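Local coordinates for protein MNMC2 (PDB 3VYW) that methylates the modified wobble uridine of tRNA with S-adenosylmethionine as methyl donor, working without the oxidase domain to which such enzymes are usually fused, at residues H151-L154 with L155-P159; L209-I212 with K213-D217; S226-L229 with S230-K233. All coordinates share one frame; numbering follows the deposited sequence.

Interaction 1 (H151-L154 with L155-P159)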
ATOM      1  N   HIS A 151      10.378  18.336   0.290  1.00 35.34           N
ATOM      2  CA  HIS A 151      10.811  17.073   0.789  1.00 36.62           C
ATOM      3  C   HIS A 151      11.720  17.129   1.979  1.00 35.13           C
ATOM      4  O   HIS A 151      11.574  16.368   2.909  1.00 32.98           O
ATOM      5  CB  HIS A 151      11.440  16.286  -0.327  1.00 35.52           C
ATOM      6  CG  HIS A 151      11.563  14.836  -0.029  1.00 36.20           C
ATOM      7  ND1 HIS A 151      12.556  14.101  -0.470  1.00 33.88           N
ATOM      8  CD2 HIS A 151      10.775  14.010   0.710  1.00 32.77           C
ATOM      9  CE1 HIS A 151      12.408  12.872  -0.048  1.00 31.01           C
ATOM     10  NE2 HIS A 151      11.320  12.818   0.677  1.00 29.19           N
ATOM     11  N   GLU A 152      12.687  18.020   1.939  1.00 36.25           N
ATOM     12  CA  GLU A 152      13.600  18.245   3.024  1.00 38.57           C
ATOM     13  C   GLU A 152      12.882  18.760   4.221  1.00 37.21           C
ATOM     14  O   GLU A 152      13.203  18.439   5.317  1.00 38.53           O
ATOM     15  CB  GLU A 152      14.727  19.174   2.618  1.00 45.33           C
ATOM     16  CG  GLU A 152      15.730  18.507   1.703  1.00 60.91           C
ATOM     17  CD  GLU A 152      16.915  19.363   1.394  1.00 68.27           C
ATOM     18  OE1 GLU A 152      17.262  19.512   0.215  1.00 70.53           O
ATOM     19  OE2 GLU A 152      17.510  19.861   2.346  1.00 74.28           O
ATOM     20  N   PHE A 153      11.885  19.570   3.992  1.00 36.37           N
ATOM     21  CA  PHE A 153      11.076  20.083   5.048  1.00 35.86           C
ATOM     22  C   PHE A 153      10.337  19.002   5.791  1.00 34.77           C
ATOM     23  O   PHE A 153      10.260  19.040   6.980  1.00 37.65           O
ATOM     24  CB  PHE A 153      10.135  21.098   4.440  1.00 36.38           C
ATOM     25  CG  PHE A 153       9.004  21.513   5.305  1.00 44.47           C
ATOM     26  CD1 PHE A 153       9.031  22.708   5.927  1.00 46.83           C
ATOM     27  CD2 PHE A 153       7.884  20.750   5.418  1.00 41.81           C
ATOM     28  CE1 PHE A 153       7.984  23.118   6.686  1.00 44.85           C
ATOM     29  CE2 PHE A 153       6.842  21.142   6.183  1.00 44.31           C
ATOM     30  CZ  PHE A 153       6.885  22.334   6.809  1.00 45.15           C
ATOM     31  N   LEU A 154       9.769  18.049   5.080  1.00 33.16           N
ATOM     32  CA  LEU A 154       9.133  16.910   5.684  1.00 31.98           C
ATOM     33  C   LEU A 154      10.083  16.024   6.430  1.00 33.59           C
ATOM     34  O   LEU A 154       9.787  15.537   7.462  1.00 35.83           O
ATOM     35  CB  LEU A 154       8.414  16.095   4.635  1.00 30.49           C
ATOM     36  CG  LEU A 154       7.728  14.828   5.096  1.00 29.52           C
ATOM     37  CD1 LEU A 154       6.545  15.172   5.940  1.00 26.49           C
ATOM     38  CD2 LEU A 154       7.273  14.038   3.914  1.00 27.30           C
ATOM     39  N   LEU A 155      11.235  15.794   5.871  1.00 34.79           N
ATOM     40  CA  LEU A 155      12.195  14.934   6.495  1.00 36.81           C
ATOM     41  C   LEU A 155      12.700  15.473   7.813  1.00 38.68           C
ATOM     42  O   LEU A 155      12.943  14.736   8.714  1.00 39.82           O
ATOM     43  CB  LEU A 155      13.316  14.583   5.535  1.00 36.58           C
ATOM     44  CG  LEU A 155      12.897  13.727   4.357  1.00 32.01           C
ATOM     45  CD1 LEU A 155      13.972  13.713   3.325  1.00 30.44           C
ATOM     46  CD2 LEU A 155      12.596  12.337   4.817  1.00 33.97           C
ATOM     47  N   GLU A 156      12.824  16.776   7.906  1.00 36.86           N
ATOM     48  CA  GLU A 156      13.281  17.442   9.082  1.00 39.76           C
ATOM     49  C   GLU A 156      12.335  17.155  10.202  1.00 41.83           C
ATOM     50  O   GLU A 156      12.733  17.055  11.316  1.00 43.94           O
ATOM     51  CB  GLU A 156      13.350  18.941   8.851  1.00 45.15           C
ATOM     52  CG  GLU A 156      14.661  19.425   8.290  1.00 52.78           C
ATOM     53  CD  GLU A 156      14.574  20.742   7.558  1.00 60.46           C
ATOM     54  OE1 GLU A 156      13.585  21.441   7.705  1.00 52.30           O
ATOM     55  OE2 GLU A 156      15.525  21.086   6.856  1.00 58.39           O
ATOM     56  N   ARG A 157      11.068  17.050   9.891  1.00 44.28           N
ATOM     57  CA  ARG A 157      10.035  16.877  10.873  1.00 42.40           C
ATOM     58  C   ARG A 157       9.713  15.456  11.254  1.00 45.11           C
ATOM     59  O   ARG A 157       8.960  15.232  12.129  1.00 43.33           O
ATOM     60  CB  ARG A 157       8.789  17.560  10.383  1.00 41.87           C
ATOM     61  CG  ARG A 157       8.864  19.046  10.531  1.00 42.63           C
ATOM     62  CD  ARG A 157       8.322  19.815   9.374  1.00 41.89           C
ATOM     63  NE  ARG A 157       8.544  21.223   9.575  1.00 38.60           N
ATOM     64  CZ  ARG A 157       9.596  21.864   9.137  1.00 37.53           C
ATOM     65  NH1 ARG A 157      10.508  21.221   8.485  1.00 38.73           N
ATOM     66  NH2 ARG A 157       9.738  23.133   9.351  1.00 37.66           N
ATOM     67  N   VAL A 158      10.227  14.493  10.498  1.00 43.95           N
ATOM     68  CA  VAL A 158      10.018  13.139  10.917  1.00 42.98           C
ATOM     69  C   VAL A 158      10.648  12.907  12.295  1.00 42.13           C
ATOM     70  O   VAL A 158      11.722  13.389  12.382  1.00 48.73           O
ATOM     71  CB  VAL A 158      10.528  12.189   9.845  1.00 43.06           C
ATOM     72  CG1 VAL A 158      10.547  10.772  10.325  1.00 38.73           C
ATOM     73  CG2 VAL A 158       9.674  12.322   8.619  1.00 40.62           C
ATOM     74  N   PRO A 159      10.174  12.053  13.166  1.00 45.15           N
ATOM     75  CA  PRO A 159       8.938  11.310  12.997  1.00 49.14           C
ATOM     76  C   PRO A 159       7.731  11.873  13.697  1.00 46.55           C
ATOM     77  O   PRO A 159       6.649  11.432  13.467  1.00 52.75           O
ATOM     78  CB  PRO A 159       9.266   9.960  13.624  1.00 43.91           C
ATOM     79  CG  PRO A 159      10.514  10.143  14.342  1.00 41.10           C
ATOM     80  CD  PRO A 159      11.248  11.194  13.621  1.00 42.80           C
TER
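The guanidinium of Arg157 lies flat on the ring of Phe153, one helical turn earlier, with the planes 15° apart and CZ 3.5 Å from the ring centroid. The stack is offset: Arg157 CZ stands toward the ring's rim, 3.2 Å from Phe153 CE1, and CD adds a CH-pi contact over the same face. A bend at chi2 (139°) carries the chain back over the ring and brings Arg157 NH1 to Phe153 O at 2.7 Å. That oxygen is tilted 22° out of the guanidinium plane, while the amide of Arg157 turns to Leu154 O in a weak bond. Arg157 NH1 meets Glu156 OE1 at 3.2 Å, on the anti lone pair and, by contrast, in the guanidinium plane, so two acceptors and the stack fix its rotation. With an alanine here, Phe153 would probably lose the cation on its face and Glu156 the mate of its carboxylate.

The inward side is tightly filled. Leu155 CD1 sits over the centre of the His151 imidazole, 3.9 Å from its centroid, while NE2 of that ring bonds to Leu107 O and the ring meets Tyr109, two residues that bind S-adenosylmethionine. Leu154 is buried, its side chain touching Leu111 and Leu168. The outer side is looser, with Glu156 exposed and Glu152 partly so; Glu152 OE2 and Glu156 OE2, like charges, stay 5.1 Å apart. In the last turn, Leu154 O receives a second weak bond, from Val158 N at 3.2 Å. A cation beside these last carbonyls, paired with Glu156, is likely to be electrostatically favourable.

Interaction 2 (L209-I212 with K213-D217)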
ATOM      1  N   LEU A 209      -7.518  -4.105   5.992  1.00 33.58           N
ATOM      2  CA  LEU A 209      -8.284  -3.146   5.254  1.00 33.83           C
ATOM      3  C   LEU A 209      -9.470  -2.669   6.072  1.00 36.96           C
ATOM      4  O   LEU A 209      -9.886  -1.560   5.960  1.00 39.22           O
ATOM      5  CB  LEU A 209      -8.740  -3.739   3.941  1.00 27.18           C
ATOM      6  CG  LEU A 209      -8.076  -3.351   2.641  1.00 29.02           C
ATOM      7  CD1 LEU A 209      -7.113  -2.210   2.773  1.00 25.80           C
ATOM      8  CD2 LEU A 209      -7.440  -4.520   1.949  1.00 25.02           C
ATOM      9  N   SER A 210     -10.022  -3.554   6.866  1.00 38.63           N
ATOM     10  CA  SER A 210     -11.112  -3.274   7.750  1.00 38.86           C
ATOM     11  C   SER A 210     -10.723  -2.279   8.797  1.00 41.51           C
ATOM     12  O   SER A 210     -11.498  -1.434   9.162  1.00 45.91           O
ATOM     13  CB  SER A 210     -11.529  -4.561   8.436  1.00 36.93           C
ATOM     14  OG  SER A 210     -12.872  -4.547   8.799  1.00 41.64           O
ATOM     15  N   LEU A 211      -9.530  -2.427   9.326  1.00 40.37           N
ATOM     16  CA  LEU A 211      -9.020  -1.484  10.272  1.00 40.24           C
ATOM     17  C   LEU A 211      -8.815  -0.140   9.637  1.00 41.52           C
ATOM     18  O   LEU A 211      -8.984   0.856  10.247  1.00 44.46           O
ATOM     19  CB  LEU A 211      -7.764  -1.996  10.922  1.00 37.95           C
ATOM     20  CG  LEU A 211      -7.913  -3.282  11.690  1.00 39.81           C
ATOM     21  CD1 LEU A 211      -6.545  -3.778  12.031  1.00 39.76           C
ATOM     22  CD2 LEU A 211      -8.690  -3.078  12.955  1.00 34.62           C
ATOM     23  N   ILE A 212      -8.406  -0.142   8.397  1.00 42.96           N
ATOM     24  CA  ILE A 212      -8.252   1.057   7.632  1.00 39.54           C
ATOM     25  C   ILE A 212      -9.561   1.715   7.424  1.00 38.59           C
ATOM     26  O   ILE A 212      -9.623   2.881   7.344  1.00 42.41           O
ATOM     27  CB  ILE A 212      -7.613   0.799   6.273  1.00 35.63           C
ATOM     28  CG1 ILE A 212      -6.178   0.385   6.443  1.00 36.84           C
ATOM     29  CG2 ILE A 212      -7.662   2.040   5.423  1.00 31.95           C
ATOM     30  CD1 ILE A 212      -5.219   1.511   6.214  1.00 36.74           C
ATOM     31  N   LYS A 213     -10.596   0.926   7.272  1.00 41.60           N
ATOM     32  CA  LYS A 213     -11.930   1.406   6.993  1.00 43.31           C
ATOM     33  C   LYS A 213     -12.474   2.242   8.125  1.00 41.75           C
ATOM     34  O   LYS A 213     -13.131   3.204   7.913  1.00 39.03           O
ATOM     35  CB  LYS A 213     -12.845   0.230   6.719  1.00 40.61           C
ATOM     36  CG  LYS A 213     -14.138   0.570   6.022  1.00 48.39           C
ATOM     37  CD  LYS A 213     -15.310  -0.145   6.646  1.00 43.33           C
ATOM     38  CE  LYS A 213     -16.543   0.010   5.808  1.00 42.16           C
ATOM     39  NZ  LYS A 213     -17.472  -1.127   5.954  1.00 40.71           N
ATOM     40  N   GLU A 214     -12.170   1.843   9.337  1.00 39.59           N
ATOM     41  CA  GLU A 214     -12.644   2.511  10.496  1.00 41.36           C
ATOM     42  C   GLU A 214     -12.063   3.890  10.535  1.00 43.26           C
ATOM     43  O   GLU A 214     -12.532   4.747  11.220  1.00 48.09           O
ATOM     44  CB  GLU A 214     -12.254   1.751  11.736  1.00 47.44           C
ATOM     45  CG  GLU A 214     -13.037   0.498  11.972  1.00 51.50           C
ATOM     46  CD  GLU A 214     -12.298  -0.452  12.871  1.00 69.61           C
ATOM     47  OE1 GLU A 214     -12.573  -1.661  12.854  1.00 74.34           O
ATOM     48  OE2 GLU A 214     -11.431   0.009  13.610  1.00 74.69           O
ATOM     49  N   ARG A 215     -11.009   4.093   9.788  1.00 42.25           N
ATOM     50  CA  ARG A 215     -10.252   5.295   9.886  1.00 34.05           C
ATOM     51  C   ARG A 215     -10.370   6.197   8.703  1.00 36.01           C
ATOM     52  O   ARG A 215      -9.586   7.073   8.524  1.00 35.62           O
ATOM     53  CB  ARG A 215      -8.823   4.952  10.186  1.00 39.65           C
ATOM     54  CG  ARG A 215      -8.518   5.034  11.652  1.00 45.85           C
ATOM     55  CD  ARG A 215      -7.580   3.971  12.141  1.00 47.04           C
ATOM     56  NE  ARG A 215      -8.300   2.850  12.660  1.00 54.97           N
ATOM     57  CZ  ARG A 215      -7.984   2.232  13.766  1.00 53.38           C
ATOM     58  NH1 ARG A 215      -6.974   2.652  14.471  1.00 62.45           N
ATOM     59  NH2 ARG A 215      -8.683   1.211  14.168  1.00 55.24           N
ATOM     60  N   ILE A 216     -11.376   5.983   7.891  1.00 40.18           N
ATOM     61  CA  ILE A 216     -11.548   6.797   6.719  1.00 38.60           C
ATOM     62  C   ILE A 216     -12.883   7.480   6.706  1.00 47.90           C
ATOM     63  O   ILE A 216     -13.881   6.897   7.034  1.00 52.18           O
ATOM     64  CB  ILE A 216     -11.322   6.017   5.426  1.00 33.40           C
ATOM     65  CG1 ILE A 216     -11.323   6.947   4.231  1.00 32.08           C
ATOM     66  CG2 ILE A 216     -12.365   4.972   5.246  1.00 33.23           C
ATOM     67  CD1 ILE A 216     -11.017   6.279   2.936  1.00 28.64           C
ATOM     68  N   ASP A 217     -12.878   8.738   6.320  1.00 49.20           N
ATOM     69  CA  ASP A 217     -14.079   9.500   6.230  1.00 51.01           C
ATOM     70  C   ASP A 217     -14.852   8.876   5.140  1.00 49.06           C
ATOM     71  O   ASP A 217     -14.280   8.367   4.236  1.00 52.15           O
ATOM     72  CB  ASP A 217     -13.757  10.933   5.860  1.00 52.18           C
ATOM     73  CG  ASP A 217     -14.958  11.798   5.852  1.00 58.74           C
ATOM     74  OD1 ASP A 217     -15.248  12.422   4.827  1.00 58.35           O
ATOM     75  OD2 ASP A 217     -15.623  11.861   6.886  1.00 62.94           O
TER
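Arg215 folds back against the carbonyl groups of Leu211 and Ile212, and its side chain can be followed atom by atom. Arg215 CB packs 3.6 Å from Ile212 O. Beyond CG the chain bends twice, at chi2 (142°) and again at chi3 (-94°), so that CD passes near Leu211 O and Arg215 NE arrives 3.2 Å from that same oxygen. The bond from NE to Leu211 O is weak, its N-H...O angle being 125°. Past CZ, Arg215 NH2 meets Glu214 OE2 at 3.1 Å in a salt bridge that lies in the guanidinium plane and approaches the oxygen nearly along its C-O axis.

These contacts lie where helix 206-213, part of the beta-alpha-beta crossover that joins the parallel strands 187-192 and 220-224 of the Rossmann-like methyltransferase sheet, gives way to a turn. This type I turn runs from Lys213 to Ile216, with Ile216 N bonded to Lys213 O, and leads into strand 216-217. Lys213 N keeps a helical bond of 2.9 Å to Leu209 O, but its further bond to Ser210 O is weak, as is that from Glu214 N to Ser210 O. Glu214 runs alongside Leu211, pointing the same way, with OE1 4.1 Å from Leu211 CD2. On the buried side Ile212 packs on Leu101, Val103 and Val190, while the bent chain of Lys213 leads away and NZ donates a hydrogen bond to Leu238 O.

Interaction 3 (S226-L229 with S230-K233)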
ATOM      1  N   SER A 226      -1.845  -0.154  -6.980  1.00 25.81           N
ATOM      2  CA  SER A 226      -2.250  -1.519  -7.225  1.00 26.81           C
ATOM      3  C   SER A 226      -3.655  -1.736  -7.767  1.00 28.88           C
ATOM      4  O   SER A 226      -4.558  -1.077  -7.394  1.00 27.74           O
ATOM      5  CB  SER A 226      -2.019  -2.323  -5.959  1.00 24.56           C
ATOM      6  OG  SER A 226      -2.671  -3.540  -5.942  1.00 20.46           O
ATOM      7  N   SER A 227      -3.790  -2.681  -8.674  1.00 25.11           N
ATOM      8  CA  SER A 227      -5.063  -3.120  -9.141  1.00 27.71           C
ATOM      9  C   SER A 227      -5.258  -4.570  -8.862  1.00 26.92           C
ATOM     10  O   SER A 227      -5.895  -5.228  -9.598  1.00 29.03           O
ATOM     11  CB  SER A 227      -5.237  -2.841 -10.611  1.00 25.72           C
ATOM     12  OG  SER A 227      -4.029  -2.939 -11.273  1.00 33.93           O
ATOM     13  N   SER A 228      -4.716  -5.061  -7.778  1.00 25.95           N
ATOM     14  CA  SER A 228      -4.812  -6.459  -7.440  1.00 26.61           C
ATOM     15  C   SER A 228      -6.238  -6.928  -7.303  1.00 28.28           C
ATOM     16  O   SER A 228      -7.030  -6.323  -6.671  1.00 28.19           O
ATOM     17  CB  SER A 228      -4.104  -6.682  -6.122  1.00 26.96           C
ATOM     18  OG  SER A 228      -4.496  -7.834  -5.456  1.00 28.11           O
ATOM     19  N   LEU A 229      -6.543  -8.047  -7.895  1.00 25.39           N
ATOM     20  CA  LEU A 229      -7.853  -8.584  -7.836  1.00 25.50           C
ATOM     21  C   LEU A 229      -8.244  -8.916  -6.443  1.00 26.33           C
ATOM     22  O   LEU A 229      -9.339  -8.723  -6.050  1.00 27.55           O
ATOM     23  CB  LEU A 229      -7.927  -9.822  -8.688  1.00 24.21           C
ATOM     24  CG  LEU A 229      -7.916  -9.569 -10.166  1.00 24.00           C
ATOM     25  CD1 LEU A 229      -8.000 -10.851 -10.914  1.00 23.14           C
ATOM     26  CD2 LEU A 229      -9.077  -8.717 -10.532  1.00 25.19           C
ATOM     27  N   SER A 230      -7.312  -9.446  -5.700  1.00 30.11           N
ATOM     28  CA  SER A 230      -7.543  -9.775  -4.332  1.00 29.37           C
ATOM     29  C   SER A 230      -7.839  -8.549  -3.507  1.00 26.48           C
ATOM     30  O   SER A 230      -8.741  -8.541  -2.735  1.00 25.50           O
ATOM     31  CB  SER A 230      -6.346 -10.521  -3.795  1.00 30.35           C
ATOM     32  OG  SER A 230      -6.454 -10.804  -2.436  1.00 34.67           O
ATOM     33  N   VAL A 231      -7.090  -7.507  -3.708  1.00 25.02           N
ATOM     34  CA  VAL A 231      -7.355  -6.283  -3.034  1.00 26.90           C
ATOM     35  C   VAL A 231      -8.690  -5.667  -3.395  1.00 29.40           C
ATOM     36  O   VAL A 231      -9.396  -5.238  -2.560  1.00 29.56           O
ATOM     37  CB  VAL A 231      -6.245  -5.279  -3.305  1.00 27.42           C
ATOM     38  CG1 VAL A 231      -6.478  -4.021  -2.520  1.00 26.99           C
ATOM     39  CG2 VAL A 231      -4.926  -5.868  -2.937  1.00 24.41           C
ATOM     40  N   ARG A 232      -9.038  -5.641  -4.651  1.00 27.93           N
ATOM     41  CA  ARG A 232     -10.304  -5.097  -5.043  1.00 32.41           C
ATOM     42  C   ARG A 232     -11.495  -5.846  -4.515  1.00 30.00           C
ATOM     43  O   ARG A 232     -12.489  -5.266  -4.192  1.00 32.70           O
ATOM     44  CB  ARG A 232     -10.390  -4.995  -6.536  1.00 29.08           C
ATOM     45  CG  ARG A 232      -9.454  -3.998  -7.098  1.00 25.92           C
ATOM     46  CD  ARG A 232      -9.611  -3.890  -8.567  1.00 29.70           C
ATOM     47  NE  ARG A 232      -9.127  -2.609  -8.976  1.00 34.01           N
ATOM     48  CZ  ARG A 232      -9.018  -2.232 -10.225  1.00 38.39           C
ATOM     49  NH1 ARG A 232      -9.337  -3.059 -11.168  1.00 40.57           N
ATOM     50  NH2 ARG A 232      -8.565  -1.051 -10.526  1.00 36.25           N
ATOM     51  N   LYS A 233     -11.393  -7.151  -4.480  1.00 27.47           N
ATOM     52  CA  LYS A 233     -12.426  -7.978  -3.967  1.00 31.36           C
ATOM     53  C   LYS A 233     -12.626  -7.744  -2.500  1.00 31.40           C
ATOM     54  O   LYS A 233     -13.694  -7.787  -2.038  1.00 34.77           O
ATOM     55  CB  LYS A 233     -12.165  -9.434  -4.312  1.00 35.71           C
ATOM     56  CG  LYS A 233     -13.053 -10.446  -3.641  1.00 41.16           C
ATOM     57  CD  LYS A 233     -14.104 -10.974  -4.577  1.00 43.27           C
ATOM     58  CE  LYS A 233     -14.783 -12.186  -4.010  1.00 40.64           C
ATOM     59  NZ  LYS A 233     -14.343 -13.414  -4.675  1.00 35.33           N
TER
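Ser228 turns its hydroxyl to the backbone of Val231, with OG 3.1 Å from Val231 N in a nearly straight bond (171°). This is the N-cap of helix 229-237: with OG anti to its own backbone N (chi1 159°), the oxygen lies in front of an amide of the first turn. The valine side chain comes up beside it, Val231 CG2 lying 3.2 Å from Ser228 OG and 3.4 Å from Ser228 CB, which lays a methyl group against the capping hydroxyl. Ser228 O accepts from Arg232 N at 2.9 Å, so Ser228 grips the helix start through both side chain and backbone. An ST turn precedes it, in which Ser226 OG accepts from Ser228 N at 3.1 Å.

Arg232 takes another direction. Extended from CG to NE, it runs back past the cap, its CG 3.4 Å from Ser228 O, and presents one face of its guanidinium to Ser227, whose CB stands over the centre of the flat group, 3.8 Å from Arg232 CZ. The Ser227 hydroxyl bonds to Lys253 O, and Arg232 donates from NE to Thr255 OG1 and forms a salt bridge to Glu270 through NH1. Residues 226-233 lead from strand 220-224 into helix 229-237, with Arg232 reaching to the neighbouring strand 253-258 and to helix 268-276, where Leu229 also packs on Leu274.

In the fold
All three contacts lie at helix ends, interactions 1 and 2 C-terminal, interaction 3 N-terminal. Interaction 1 is the most peripheral, its centre about 21 Å from the chain's centre, with two of eight touching residues buried; interactions 2 and 3 each bury four of eight, and the centre of interaction 3, on the opposite side from interaction 1, lies about 11 Å from the chain's centre. Interactions 2 and 3 flank strand 220-224 on successive helices. In interaction 1 one arginine nitrogen serves both carbonyl and glutamate beneath an aromatic stack; interaction 2 splits these between NE, weakly bonded, and NH2. In interaction 3 one serine offers hydroxyl and carbonyl oxygen to helix amides, and the arginine finds partners far along the chain.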